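Local coordinates for flagellar hook-associated protein (Burkholderia pseudomallei, PDB 4UT1), which probably serves as a structural component of the bacterial flagellum, at the junction next to the hook, at residues A[258-266]-A[276-284]; A[371-382]-A[405-416]. All coordinates share one frame; numbering follows the deposited sequence.

Interaction 1: A[258-266]-A[276-284]. With EDO (1,2-ethanediol), chain O.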
ATOM      1  N   SER A 258      14.820   6.836   6.511  1.00 13.67           N
ATOM      2  CA  SER A 258      15.366   5.697   5.774  1.00 14.03           C
ATOM      3  C   SER A 258      15.962   6.138   4.430  1.00 15.31           C
ATOM      4  O   SER A 258      16.645   5.365   3.753  1.00 13.46           O
ATOM      5  CB  SER A 258      14.277   4.627   5.555  1.00 13.39           C
ATOM      6  OG  SER A 258      13.402   4.981   4.499  1.00 12.87           O
ATOM      7  N   GLU A 259      15.708   7.387   4.050  1.00 12.08           N
ATOM      8  CA  GLU A 259      16.176   7.899   2.774  1.00 12.24           C
ATOM      9  C   GLU A 259      17.057   9.124   2.962  1.00 12.45           C
ATOM     10  O   GLU A 259      16.693  10.059   3.675  1.00 12.32           O
ATOM     11  CB  GLU A 259      15.005   8.239   1.864  1.00 12.87           C
ATOM     12  CG  GLU A 259      14.137   7.006   1.570  1.00 14.78           C
ATOM     13  CD  GLU A 259      13.074   7.241   0.521  1.00 14.31           C
ATOM     14  OE1 GLU A 259      12.729   8.417   0.241  1.00 15.31           O
ATOM     15  OE2 GLU A 259      12.580   6.225  -0.030  1.00 13.75           O
ATOM     16  N   LEU A 260      18.218   9.108   2.319  1.00 12.51           N
ATOM     17  CA  LEU A 260      19.106  10.259   2.342  1.00  9.63           C
ATOM     18  C   LEU A 260      18.678  11.323   1.353  1.00 14.50           C
ATOM     19  O   LEU A 260      18.131  11.023   0.290  1.00 13.21           O
ATOM     20  CB  LEU A 260      20.550   9.844   2.030  1.00 13.11           C
ATOM     21  CG  LEU A 260      21.168   8.786   2.929  1.00 16.97           C
ATOM     22  CD1 LEU A 260      22.636   8.583   2.546  1.00 15.77           C
ATOM     23  CD2 LEU A 260      21.025   9.161   4.391  1.00 15.54           C
ATOM     24  N   THR A 261      18.959  12.575   1.701  1.00 14.38           N
ATOM     25  CA  THR A 261      18.667  13.682   0.816  1.00 13.46           C
ATOM     26  C   THR A 261      19.957  14.490   0.677  1.00 15.25           C
ATOM     27  O   THR A 261      20.925  14.247   1.399  1.00 14.43           O
ATOM     28  CB  THR A 261      17.510  14.551   1.354  1.00 17.89           C
ATOM     29  OG1 THR A 261      17.184  15.568   0.399  1.00 24.64           O
ATOM     30  CG2 THR A 261      17.891  15.202   2.678  1.00 15.87           C
ATOM     31  N   ILE A 262      19.984  15.419  -0.271  1.00 14.79           N
ATOM     32  CA  ILE A 262      21.170  16.240  -0.492  1.00 17.85           C
ATOM     33  C   ILE A 262      21.035  17.595   0.209  1.00 16.28           C
ATOM     34  O   ILE A 262      19.966  18.210   0.208  1.00 20.84           O
ATOM     35  CB  ILE A 262      21.410  16.467  -1.991  1.00 20.38           C
ATOM     36  CG1 ILE A 262      21.284  15.143  -2.756  1.00 21.83           C
ATOM     37  CG2 ILE A 262      22.756  17.125  -2.224  1.00 16.82           C
ATOM     38  CD1 ILE A 262      22.240  14.082  -2.290  1.00 19.20           C
ATOM     39  N   VAL A 263      22.118  18.052   0.825  1.00 17.58           N
ATOM     40  CA  VAL A 263      22.125  19.358   1.445  1.00 17.99           C
ATOM     41  C   VAL A 263      23.386  20.089   1.043  1.00 19.02           C
ATOM     42  O   VAL A 263      24.369  19.473   0.603  1.00 11.87           O
ATOM     43  CB  VAL A 263      22.053  19.278   2.992  1.00 19.25           C
ATOM     44  CG1 VAL A 263      20.815  18.508   3.427  1.00 16.76           C
ATOM     45  CG2 VAL A 263      23.317  18.638   3.569  1.00 17.19           C
ATOM     46  N   SER A 264      23.342  21.406   1.185  1.00 18.59           N
ATOM     47  CA  SER A 264      24.550  22.215   1.058  1.00 20.17           C
ATOM     48  C   SER A 264      24.964  22.721   2.434  1.00 21.70           C
ATOM     49  O   SER A 264      24.120  23.103   3.243  1.00 21.62           O
ATOM     50  CB  SER A 264      24.329  23.376   0.099  1.00 18.50           C
ATOM     51  OG  SER A 264      23.339  24.257   0.594  1.00 26.82           O
ATOM     52  N   LYS A 265      26.268  22.702   2.694  1.00 26.95           N
ATOM     53  CA  LYS A 265      26.800  23.090   3.992  1.00 26.21           C
ATOM     54  C   LYS A 265      27.534  24.424   3.910  1.00 29.79           C
ATOM     55  O   LYS A 265      28.249  24.803   4.835  1.00 33.57           O
ATOM     56  CB  LYS A 265      27.732  22.001   4.533  1.00 27.07           C
ATOM     57  CG  LYS A 265      27.094  20.617   4.597  1.00 32.34           C
ATOM     58  CD  LYS A 265      27.874  19.672   5.503  1.00 36.72           C
ATOM     59  CE  LYS A 265      27.802  20.117   6.959  1.00 44.94           C
ATOM     60  NZ  LYS A 265      26.398  20.139   7.475  1.00 40.18           N
ATOM     61  N   GLY A 266      27.336  25.140   2.806  1.00 27.14           N
ATOM     62  CA  GLY A 266      27.999  26.418   2.593  1.00 28.10           C
ATOM     63  C   GLY A 266      29.322  26.225   1.871  1.00 22.96           C
ATOM     64  O   GLY A 266      29.567  25.175   1.286  1.00 20.99           O
ATOM     65  N   THR A 276      22.641  24.264   7.623  1.00 27.81           N
ATOM     66  CA  THR A 276      22.517  23.276   6.566  1.00 27.95           C
ATOM     67  C   THR A 276      21.285  23.575   5.729  1.00 21.11           C
ATOM     68  O   THR A 276      20.196  23.796   6.268  1.00 26.03           O
ATOM     69  CB  THR A 276      22.416  21.871   7.140  1.00 30.36           C
ATOM     70  OG1 THR A 276      21.277  21.808   8.002  1.00 35.09           O
ATOM     71  CG2 THR A 276      23.660  21.546   7.947  1.00 33.76           C
ATOM     72  N   GLN A 277      21.469  23.622   4.416  1.00 19.88           N
ATOM     73  CA  GLN A 277      20.388  23.930   3.495  1.00 21.96           C
ATOM     74  C   GLN A 277      19.852  22.665   2.856  1.00 23.16           C
ATOM     75  O   GLN A 277      20.597  21.932   2.206  1.00 24.47           O
ATOM     76  CB  GLN A 277      20.854  24.888   2.403  1.00 23.60           C
ATOM     77  CG  GLN A 277      21.103  26.289   2.882  1.00 25.56           C
ATOM     78  CD  GLN A 277      20.001  26.789   3.802  1.00 23.71           C
ATOM     79  OE1 GLN A 277      20.257  27.087   4.965  1.00 27.23           O
ATOM     80  NE2 GLN A 277      18.771  26.866   3.292  1.00 19.14           N
ATOM     81  N   TYR A 278      18.563  22.414   3.037  1.00 19.59           N
ATOM     82  CA  TYR A 278      17.932  21.245   2.433  1.00 25.26           C
ATOM     83  C   TYR A 278      17.528  21.510   0.994  1.00 28.69           C
ATOM     84  O   TYR A 278      16.561  22.227   0.748  1.00 32.51           O
ATOM     85  CB  TYR A 278      16.681  20.831   3.195  1.00 24.14           C
ATOM     86  CG  TYR A 278      16.887  20.205   4.548  1.00 27.34           C
ATOM     87  CD1 TYR A 278      17.489  18.962   4.683  1.00 21.14           C
ATOM     88  CD2 TYR A 278      16.411  20.834   5.691  1.00 27.30           C
ATOM     89  CE1 TYR A 278      17.649  18.379   5.932  1.00 26.05           C
ATOM     90  CE2 TYR A 278      16.556  20.263   6.936  1.00 31.11           C
ATOM     91  CZ  TYR A 278      17.177  19.039   7.054  1.00 32.58           C
ATOM     92  OH  TYR A 278      17.316  18.489   8.309  1.00 33.81           O
ATOM     93  N   LEU A 279      18.225  20.897   0.047  1.00 25.52           N
ATOM     94  CA  LEU A 279      17.841  21.001  -1.354  1.00 26.75           C
ATOM     95  C   LEU A 279      16.742  19.982  -1.689  1.00 27.99           C
ATOM     96  O   LEU A 279      16.936  18.776  -1.517  1.00 30.36           O
ATOM     97  CB  LEU A 279      19.055  20.783  -2.254  1.00 24.37           C
ATOM     98  CG  LEU A 279      20.357  21.459  -1.817  1.00 26.17           C
ATOM     99  CD1 LEU A 279      21.467  21.146  -2.798  1.00 25.35           C
ATOM    100  CD2 LEU A 279      20.175  22.965  -1.676  1.00 25.89           C
ATOM    101  N   PRO A 280      15.585  20.461  -2.168  1.00 29.35           N
ATOM    102  CA  PRO A 280      14.448  19.587  -2.497  1.00 28.96           C
ATOM    103  C   PRO A 280      14.814  18.550  -3.555  1.00 28.02           C
ATOM    104  O   PRO A 280      15.433  18.923  -4.550  1.00 30.28           O
ATOM    105  CB  PRO A 280      13.399  20.559  -3.044  1.00 30.02           C
ATOM    106  CG  PRO A 280      13.819  21.912  -2.537  1.00 29.40           C
ATOM    107  CD  PRO A 280      15.309  21.877  -2.473  1.00 30.35           C
ATOM    108  N   ASP A 281      14.444  17.287  -3.350  1.00 30.22           N
ATOM    109  CA  ASP A 281      14.750  16.230  -4.323  1.00 29.58           C
ATOM    110  C   ASP A 281      14.350  16.640  -5.739  1.00 29.15           C
ATOM    111  O   ASP A 281      15.093  16.427  -6.698  1.00 27.19           O
ATOM    112  CB  ASP A 281      14.042  14.918  -3.955  1.00 27.33           C
ATOM    113  CG  ASP A 281      14.635  14.254  -2.727  1.00 26.82           C
ATOM    114  OD1 ASP A 281      15.531  14.838  -2.088  1.00 30.09           O
ATOM    115  OD2 ASP A 281      14.187  13.145  -2.388  1.00 26.92           O
ATOM    116  N   VAL A 282      13.173  17.242  -5.857  1.00 29.34           N
ATOM    117  CA  VAL A 282      12.624  17.588  -7.160  1.00 30.84           C
ATOM    118  C   VAL A 282      13.455  18.649  -7.895  1.00 29.75           C
ATOM    119  O   VAL A 282      13.398  18.741  -9.120  1.00 31.11           O
ATOM    120  CB  VAL A 282      11.170  18.079  -7.023  1.00 31.73           C
ATOM    121  CG1 VAL A 282      11.118  19.388  -6.224  1.00 32.03           C
ATOM    122  CG2 VAL A 282      10.531  18.246  -8.391  1.00 31.62           C
ATOM    123  N   SER A 283      14.225  19.446  -7.158  1.00 30.36           N
ATOM    124  CA  SER A 283      15.034  20.489  -7.776  1.00 25.52           C
ATOM    125  C   SER A 283      16.376  19.936  -8.275  1.00 33.35           C
ATOM    126  O   SER A 283      17.065  20.556  -9.098  1.00 25.09           O
ATOM    127  CB  SER A 283      15.289  21.624  -6.784  1.00 33.72           C
ATOM    128  OG  SER A 283      16.162  21.195  -5.747  1.00 26.28           O
ATOM    129  N   LEU A 284      16.741  18.773  -7.752  1.00 28.37           N
ATOM    130  CA  LEU A 284      18.044  18.163  -8.017  1.00 24.85           C
ATOM    131  C   LEU A 284      18.013  17.289  -9.259  1.00 25.72           C
ATOM    132  O   LEU A 284      18.284  16.095  -9.199  1.00 26.57           O
ATOM    133  CB  LEU A 284      18.483  17.343  -6.805  1.00 26.87           C
ATOM    134  CG  LEU A 284      18.875  18.183  -5.588  1.00 29.51           C
ATOM    135  CD1 LEU A 284      18.435  17.527  -4.281  1.00 29.11           C
ATOM    136  CD2 LEU A 284      20.367  18.406  -5.595  1.00 27.97           C
TER
HETATM  137  C1  EDO O1641      14.268  18.889   1.313  1.00 30.13           C
HETATM  138  O1  EDO O1641      13.752  18.647   2.624  1.00 36.24           O
HETATM  139  C2  EDO O1641      14.787  17.572   0.753  1.00 30.22           C
HETATM  140  O2  EDO O1641      16.212  17.655   0.594  1.00 33.76           O
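Val263 and Tyr278 lie side by side and point the same way from their strands, so that Val263 CG1 comes to 3.6 Å from Tyr278 CD1, meeting the ring obliquely. The methyl gets there because CG1 stands anti to the carbonyl carbon (chi1 -57°). On the other face of the sheet Ser264 sits beside Gln277, its OG 3.1 Å from Gln277 CB while it bonds to Gln237. Strands 260-265 and 277-278 form an antiparallel beta hairpin, in which 277-278 is the edge strand of a six-stranded sheet. Ser264 and Gln277 are its hydrogen-bonded pair: Gln277 N gives an almost straight bond to Ser264 O (2.9 Å), and Ser264 N returns one to Gln277 O (3.0 Å). Val263 and Tyr278 are the non-hydrogen-bonded pair. A longer, more bent bond from Leu279 N to Ile262 O (3.2 Å) continues the pairing. Beyond it segment 276-284 passes through a short 3-10 segment at 281-283, which brings Leu284 back across Ile262, with CD1 3.9 Å from Ile262 CB. Asp281 turns its carboxylate toward Thr261, OD1 lying 3.1 Å from Thr261 OG1, while OD2 makes a salt bridge with Arg296 of helix 287-322.

Interaction 2: A[371-382]-A[405-416]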
ATOM      1  N   TYR A 371       2.121   9.341   1.770  1.00 11.83           N
ATOM      2  CA  TYR A 371       1.487  10.645   1.991  1.00 14.99           C
ATOM      3  C   TYR A 371       2.222  11.536   2.972  1.00 15.03           C
ATOM      4  O   TYR A 371       3.038  11.081   3.768  1.00 11.63           O
ATOM      5  CB  TYR A 371       0.037  10.457   2.471  1.00 12.86           C
ATOM      6  CG  TYR A 371      -0.689   9.453   1.627  1.00 13.80           C
ATOM      7  CD1 TYR A 371      -1.315   9.825   0.443  1.00 14.46           C
ATOM      8  CD2 TYR A 371      -0.689   8.108   1.975  1.00 14.27           C
ATOM      9  CE1 TYR A 371      -1.941   8.878  -0.363  1.00 16.01           C
ATOM     10  CE2 TYR A 371      -1.312   7.158   1.182  1.00 14.37           C
ATOM     11  CZ  TYR A 371      -1.933   7.545   0.013  1.00 15.41           C
ATOM     12  OH  TYR A 371      -2.544   6.585  -0.766  1.00 14.55           O
ATOM     13  N   ALA A 372       1.904  12.828   2.920  1.00 14.54           N
ATOM     14  CA  ALA A 372       2.286  13.725   3.994  1.00 12.79           C
ATOM     15  C   ALA A 372       1.004  14.393   4.476  1.00 12.53           C
ATOM     16  O   ALA A 372       0.202  14.824   3.654  1.00 13.46           O
ATOM     17  CB  ALA A 372       3.310  14.754   3.525  1.00 15.90           C
ATOM     18  N   LEU A 373       0.804  14.410   5.794  1.00 10.24           N
ATOM     19  CA  LEU A 373      -0.254  15.215   6.421  1.00 13.14           C
ATOM     20  C   LEU A 373       0.344  16.509   6.964  1.00 14.26           C
ATOM     21  O   LEU A 373       1.214  16.490   7.851  1.00 13.30           O
ATOM     22  CB  LEU A 373      -0.935  14.457   7.556  1.00 15.55           C
ATOM     23  CG  LEU A 373      -2.158  15.201   8.107  1.00 13.75           C
ATOM     24  CD1 LEU A 373      -3.348  14.890   7.246  1.00 14.91           C
ATOM     25  CD2 LEU A 373      -2.390  14.808   9.547  1.00 18.27           C
ATOM     26  N   SER A 374      -0.126  17.636   6.440  1.00 17.70           N
ATOM     27  CA  SER A 374       0.445  18.923   6.817  1.00 13.17           C
ATOM     28  C   SER A 374      -0.633  19.798   7.427  1.00 12.82           C
ATOM     29  O   SER A 374      -1.812  19.637   7.131  1.00 13.37           O
ATOM     30  CB  SER A 374       1.082  19.617   5.612  1.00 13.96           C
ATOM     31  OG  SER A 374       0.141  19.778   4.563  1.00 18.70           O
ATOM     32  N   TYR A 375      -0.214  20.722   8.277  1.00 14.53           N
ATOM     33  CA  TYR A 375      -1.164  21.586   8.965  1.00 14.59           C
ATOM     34  C   TYR A 375      -0.733  23.019   8.747  1.00 15.36           C
ATOM     35  O   TYR A 375       0.418  23.331   8.965  1.00 17.25           O
ATOM     36  CB  TYR A 375      -1.212  21.241  10.456  1.00 12.44           C
ATOM     37  CG  TYR A 375      -2.217  22.059  11.230  1.00 16.55           C
ATOM     38  CD1 TYR A 375      -3.574  21.829  11.092  1.00 16.83           C
ATOM     39  CD2 TYR A 375      -1.804  23.068  12.093  1.00 16.06           C
ATOM     40  CE1 TYR A 375      -4.504  22.582  11.796  1.00 17.01           C
ATOM     41  CE2 TYR A 375      -2.731  23.829  12.808  1.00 17.59           C
ATOM     42  CZ  TYR A 375      -4.076  23.578  12.650  1.00 20.38           C
ATOM     43  OH  TYR A 375      -5.004  24.322  13.348  1.00 18.27           O
ATOM     44  N   ASP A 376      -1.645  23.889   8.315  1.00 18.46           N
ATOM     45  CA  ASP A 376      -1.262  25.265   8.006  1.00 19.00           C
ATOM     46  C   ASP A 376      -1.828  26.275   9.019  1.00 18.16           C
ATOM     47  O   ASP A 376      -1.815  27.476   8.771  1.00 17.94           O
ATOM     48  CB  ASP A 376      -1.696  25.625   6.572  1.00 17.57           C
ATOM     49  CG  ASP A 376      -3.211  25.764   6.418  1.00 23.75           C
ATOM     50  OD1 ASP A 376      -3.960  25.544   7.391  1.00 19.14           O
ATOM     51  OD2 ASP A 376      -3.655  26.085   5.297  1.00 25.29           O
ATOM     52  N   GLY A 377      -2.319  25.772  10.151  1.00 19.06           N
ATOM     53  CA  GLY A 377      -2.789  26.610  11.238  1.00 20.78           C
ATOM     54  C   GLY A 377      -4.296  26.724  11.245  1.00 22.72           C
ATOM     55  O   GLY A 377      -4.883  27.273  12.184  1.00 23.32           O
ATOM     56  N   ALA A 378      -4.919  26.210  10.188  1.00 21.20           N
ATOM     57  CA  ALA A 378      -6.373  26.199  10.081  1.00 25.15           C
ATOM     58  C   ALA A 378      -6.894  24.838   9.611  1.00 23.69           C
ATOM     59  O   ALA A 378      -7.928  24.376  10.091  1.00 22.15           O
ATOM     60  CB  ALA A 378      -6.847  27.299   9.143  1.00 27.15           C
ATOM     61  N   LYS A 379      -6.192  24.192   8.683  1.00 20.84           N
ATOM     62  CA  LYS A 379      -6.655  22.898   8.188  1.00 15.51           C
ATOM     63  C   LYS A 379      -5.502  21.927   7.997  1.00 17.52           C
ATOM     64  O   LYS A 379      -4.328  22.318   7.957  1.00 14.93           O
ATOM     65  CB  LYS A 379      -7.407  23.045   6.862  1.00 18.08           C
ATOM     66  CG  LYS A 379      -6.514  23.457   5.721  1.00 22.40           C
ATOM     67  CD  LYS A 379      -7.232  23.543   4.385  1.00 26.46           C
ATOM     68  CE  LYS A 379      -6.323  24.277   3.383  1.00 27.46           C
ATOM     69  NZ  LYS A 379      -6.793  24.197   1.970  1.00 33.21           N
ATOM     70  N   TYR A 380      -5.872  20.660   7.890  1.00 18.60           N
ATOM     71  CA  TYR A 380      -4.952  19.582   7.579  1.00 15.66           C
ATOM     72  C   TYR A 380      -5.080  19.241   6.117  1.00 18.98           C
ATOM     73  O   TYR A 380      -6.184  19.155   5.588  1.00 19.07           O
ATOM     74  CB  TYR A 380      -5.260  18.347   8.420  1.00 14.26           C
ATOM     75  CG  TYR A 380      -5.166  18.561   9.907  1.00 16.00           C
ATOM     76  CD1 TYR A 380      -6.219  19.145  10.622  1.00 15.76           C
ATOM     77  CD2 TYR A 380      -4.043  18.176  10.605  1.00 14.54           C
ATOM     78  CE1 TYR A 380      -6.127  19.349  11.996  1.00 14.52           C
ATOM     79  CE2 TYR A 380      -3.944  18.359  11.968  1.00 18.52           C
ATOM     80  CZ  TYR A 380      -4.992  18.945  12.665  1.00 21.62           C
ATOM     81  OH  TYR A 380      -4.879  19.123  14.032  1.00 20.22           O
ATOM     82  N   THR A 381      -3.956  19.000   5.459  1.00 17.80           N
ATOM     83  CA  THR A 381      -4.003  18.551   4.084  1.00 14.78           C
ATOM     84  C   THR A 381      -3.222  17.249   3.969  1.00 15.14           C
ATOM     85  O   THR A 381      -2.163  17.128   4.553  1.00 14.87           O
ATOM     86  CB  THR A 381      -3.414  19.598   3.136  1.00 15.94           C
ATOM     87  OG1 THR A 381      -4.106  20.844   3.309  1.00 14.15           O
ATOM     88  CG2 THR A 381      -3.522  19.142   1.691  1.00 19.76           C
ATOM     89  N   LEU A 382      -3.781  16.286   3.249  1.00 15.22           N
ATOM     90  CA  LEU A 382      -3.077  15.055   2.910  1.00 14.50           C
ATOM     91  C   LEU A 382      -2.617  15.154   1.472  1.00 14.53           C
ATOM     92  O   LEU A 382      -3.432  15.299   0.560  1.00 18.14           O
ATOM     93  CB  LEU A 382      -3.981  13.828   3.103  1.00 14.08           C
ATOM     94  CG  LEU A 382      -3.255  12.479   3.054  1.00 17.98           C
ATOM     95  CD1 LEU A 382      -2.507  12.247   4.353  1.00 17.94           C
ATOM     96  CD2 LEU A 382      -4.227  11.338   2.787  1.00 16.50           C
ATOM     97  N   ILE A 405      -9.371  10.957   5.913  1.00 15.28           N
ATOM     98  CA  ILE A 405      -9.080  11.453   4.575  1.00 16.29           C
ATOM     99  C   ILE A 405      -8.592  10.319   3.698  1.00 20.10           C
ATOM    100  O   ILE A 405      -7.685   9.609   4.090  1.00 17.82           O
ATOM    101  CB  ILE A 405      -7.990  12.542   4.591  1.00 17.56           C
ATOM    102  CG1 ILE A 405      -8.390  13.699   5.511  1.00 16.20           C
ATOM    103  CG2 ILE A 405      -7.700  13.027   3.175  1.00 17.35           C
ATOM    104  CD1 ILE A 405      -7.273  14.712   5.733  1.00 16.37           C
ATOM    105  N   GLY A 406      -9.192  10.159   2.524  1.00 22.67           N
ATOM    106  CA  GLY A 406      -8.673   9.259   1.505  1.00 25.85           C
ATOM    107  C   GLY A 406      -8.418   7.816   1.909  1.00 24.92           C
ATOM    108  O   GLY A 406      -7.487   7.174   1.401  1.00 22.25           O
ATOM    109  N   GLY A 407      -9.241   7.297   2.815  1.00 21.66           N
ATOM    110  CA  GLY A 407      -9.150   5.897   3.207  1.00 20.97           C
ATOM    111  C   GLY A 407      -8.412   5.689   4.514  1.00 17.04           C
ATOM    112  O   GLY A 407      -8.279   4.559   4.992  1.00 17.69           O
ATOM    113  N   LEU A 408      -7.923   6.788   5.086  1.00 13.10           N
ATOM    114  CA  LEU A 408      -7.143   6.750   6.317  1.00 14.98           C
ATOM    115  C   LEU A 408      -7.831   7.429   7.489  1.00 18.44           C
ATOM    116  O   LEU A 408      -8.425   8.495   7.337  1.00 21.07           O
ATOM    117  CB  LEU A 408      -5.790   7.427   6.108  1.00 15.77           C
ATOM    118  CG  LEU A 408      -4.896   6.836   5.029  1.00 12.32           C
ATOM    119  CD1 LEU A 408      -3.643   7.697   4.891  1.00 13.79           C
ATOM    120  CD2 LEU A 408      -4.553   5.386   5.397  1.00 14.61           C
ATOM    121  N   LYS A 409      -7.704   6.822   8.663  1.00 17.21           N
ATOM    122  CA  LYS A 409      -8.111   7.455   9.907  1.00 19.26           C
ATOM    123  C   LYS A 409      -6.869   8.054  10.548  1.00 20.26           C
ATOM    124  O   LYS A 409      -5.913   7.342  10.859  1.00 17.51           O
ATOM    125  CB  LYS A 409      -8.789   6.456  10.849  1.00 22.45           C
ATOM    126  CG  LYS A 409     -10.128   5.915  10.323  1.00 26.52           C
ATOM    127  CD  LYS A 409     -10.729   4.868  11.266  1.00 31.70           C
ATOM    128  CE  LYS A 409     -12.005   4.251  10.692  1.00 31.64           C
ATOM    129  NZ  LYS A 409     -12.393   3.004  11.418  1.00 41.31           N
ATOM    130  N   LEU A 410      -6.885   9.368  10.738  1.00 15.58           N
ATOM    131  CA  LEU A 410      -5.705  10.069  11.228  1.00 18.65           C
ATOM    132  C   LEU A 410      -5.988  10.678  12.593  1.00 20.25           C
ATOM    133  O   LEU A 410      -6.932  11.460  12.758  1.00 21.17           O
ATOM    134  CB  LEU A 410      -5.270  11.137  10.224  1.00 15.80           C
ATOM    135  CG  LEU A 410      -4.923  10.623   8.825  1.00 20.05           C
ATOM    136  CD1 LEU A 410      -5.828  11.237   7.771  1.00 21.99           C
ATOM    137  CD2 LEU A 410      -3.455  10.901   8.509  1.00 19.53           C
ATOM    138  N   SER A 411      -5.179  10.298  13.573  1.00 17.78           N
ATOM    139  CA  SER A 411      -5.374  10.765  14.935  1.00 22.45           C
ATOM    140  C   SER A 411      -4.133  11.434  15.512  1.00 21.60           C
ATOM    141  O   SER A 411      -3.056  10.847  15.551  1.00 19.85           O
ATOM    142  CB  SER A 411      -5.813   9.598  15.814  1.00 20.53           C
ATOM    143  OG  SER A 411      -7.092   9.180  15.393  1.00 22.10           O
ATOM    144  N   LEU A 412      -4.302  12.672  15.965  1.00 20.85           N
ATOM    145  CA  LEU A 412      -3.209  13.454  16.525  1.00 18.72           C
ATOM    146  C   LEU A 412      -3.373  13.633  18.026  1.00 19.45           C
ATOM    147  O   LEU A 412      -4.487  13.711  18.522  1.00 21.30           O
ATOM    148  CB  LEU A 412      -3.131  14.812  15.838  1.00 21.58           C
ATOM    149  CG  LEU A 412      -2.775  14.740  14.352  1.00 22.14           C
ATOM    150  CD1 LEU A 412      -3.766  15.543  13.537  1.00 26.46           C
ATOM    151  CD2 LEU A 412      -1.346  15.233  14.117  1.00 15.75           C
ATOM    152  N   SER A 413      -2.261  13.691  18.748  1.00 21.58           N
ATOM    153  CA  SER A 413      -2.309  13.849  20.200  1.00 27.44           C
ATOM    154  C   SER A 413      -2.659  15.289  20.596  1.00 24.84           C
ATOM    155  O   SER A 413      -3.080  15.558  21.718  1.00 29.07           O
ATOM    156  CB  SER A 413      -0.977  13.446  20.819  1.00 26.44           C
ATOM    157  OG  SER A 413       0.047  14.319  20.393  1.00 25.40           O
ATOM    158  N   SER A 414      -2.463  16.205  19.657  1.00 26.71           N
ATOM    159  CA  SER A 414      -2.850  17.601  19.814  1.00 26.14           C
ATOM    160  C   SER A 414      -2.779  18.263  18.447  1.00 24.37           C
ATOM    161  O   SER A 414      -2.363  17.636  17.467  1.00 21.91           O
ATOM    162  CB  SER A 414      -1.952  18.323  20.823  1.00 23.82           C
ATOM    163  OG  SER A 414      -0.585  18.289  20.434  1.00 29.43           O
ATOM    164  N   THR A 415      -3.203  19.518  18.377  1.00 23.30           N
ATOM    165  CA  THR A 415      -3.094  20.302  17.154  1.00 19.33           C
ATOM    166  C   THR A 415      -1.633  20.711  16.943  1.00 21.61           C
ATOM    167  O   THR A 415      -0.998  21.243  17.857  1.00 20.83           O
ATOM    168  CB  THR A 415      -3.999  21.550  17.211  1.00 21.41           C
ATOM    169  OG1 THR A 415      -5.334  21.148  17.547  1.00 18.97           O
ATOM    170  CG2 THR A 415      -4.014  22.281  15.874  1.00 20.17           C
ATOM    171  N   PRO A 416      -1.090  20.445  15.742  1.00 17.51           N
ATOM    172  CA  PRO A 416       0.314  20.767  15.460  1.00 17.17           C
ATOM    173  C   PRO A 416       0.503  22.266  15.276  1.00 18.51           C
ATOM    174  O   PRO A 416      -0.478  22.998  15.333  1.00 15.53           O
ATOM    175  CB  PRO A 416       0.599  20.011  14.149  1.00 16.47           C
ATOM    176  CG  PRO A 416      -0.538  19.060  13.975  1.00 16.60           C
ATOM    177  CD  PRO A 416      -1.717  19.733  14.618  1.00 18.84           C
TER
HETATM  178  O   HOH W   1      -6.843  20.385  15.186  1.00 21.75           O
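Tyr371 opens the contact by bringing CD2 of its ring to Leu408 CD1, 4.2 Å away, the two side chains crossing at a slant. Two residues on, Leu373 slides past Leu410 in the opposite direction. Its CG is anti to the backbone N (chi1 -173°), and both of its methyls approach Leu410 CD2; CD1 also touches Ile405 CD1, and CD2 touches Leu412 CD1. At Tyr375 the partner changes to the loop after strand 408-412. Pro416 CD lies over one face of the ring, offset toward its rim, and the backbone N of Gly377 lies over the opposite face, also toward the rim. Thr415 CG2 comes within 3.4 Å of Tyr375 OH.

These residues belong to a beta sandwich, consistent with the D2-like domain of FlgK proteins. The hairpin of strands 371-375 and 380-384 sits in a five-stranded sheet that packs on a three-stranded one with 408-412 at its middle; the axes of strands 371-375 and 408-412 approach to 10.8 Å, at 43° to each other, and no hydrogen bond joins the two segments directly. Asp376 shapes the bend of the hairpin in an Asx turn, OD1 accepting from Ala378 N and Lys379 N on opposite faces of the carboxylate plane.

Tyr380 then reaches across between the sheets, with Tyr375 CD1 over the centre of its ring. Its CE2 presses on Leu412 CD1 at 3.2 Å, and its OH lies 3.3 Å from Pro416 CD. A water at the ring's edge, in its plane, links that hydroxyl (2.6 Å) to Thr415 OG1. Finally Leu382 passes alongside Ile405, with CB 3.8 Å from Ile405 CG2, while its CD2 reaches Leu408 CD1, at the residue that closes the type I' turn through Gly406 and Gly407.

Two ways of joining beta strands come in series along this chain. Interaction 1 is complete before interaction 2 begins, and the long helix 287-322 lies between them in sequence. Their centres are 25 Å apart and their nearest atoms about 11 Å, so they do not touch, and they share no sheet. The first pairs neighbouring strands at the edge of a six-stranded sheet, within the FlgK helical domain; that sheet packs on helix 134-193, and the chain that follows its last strand packs on helix 287-322. The second fastens two sheets face to face within the D2-like domain. The chain thus carries separate beta modules beside its long helical body, each held by its own contacts.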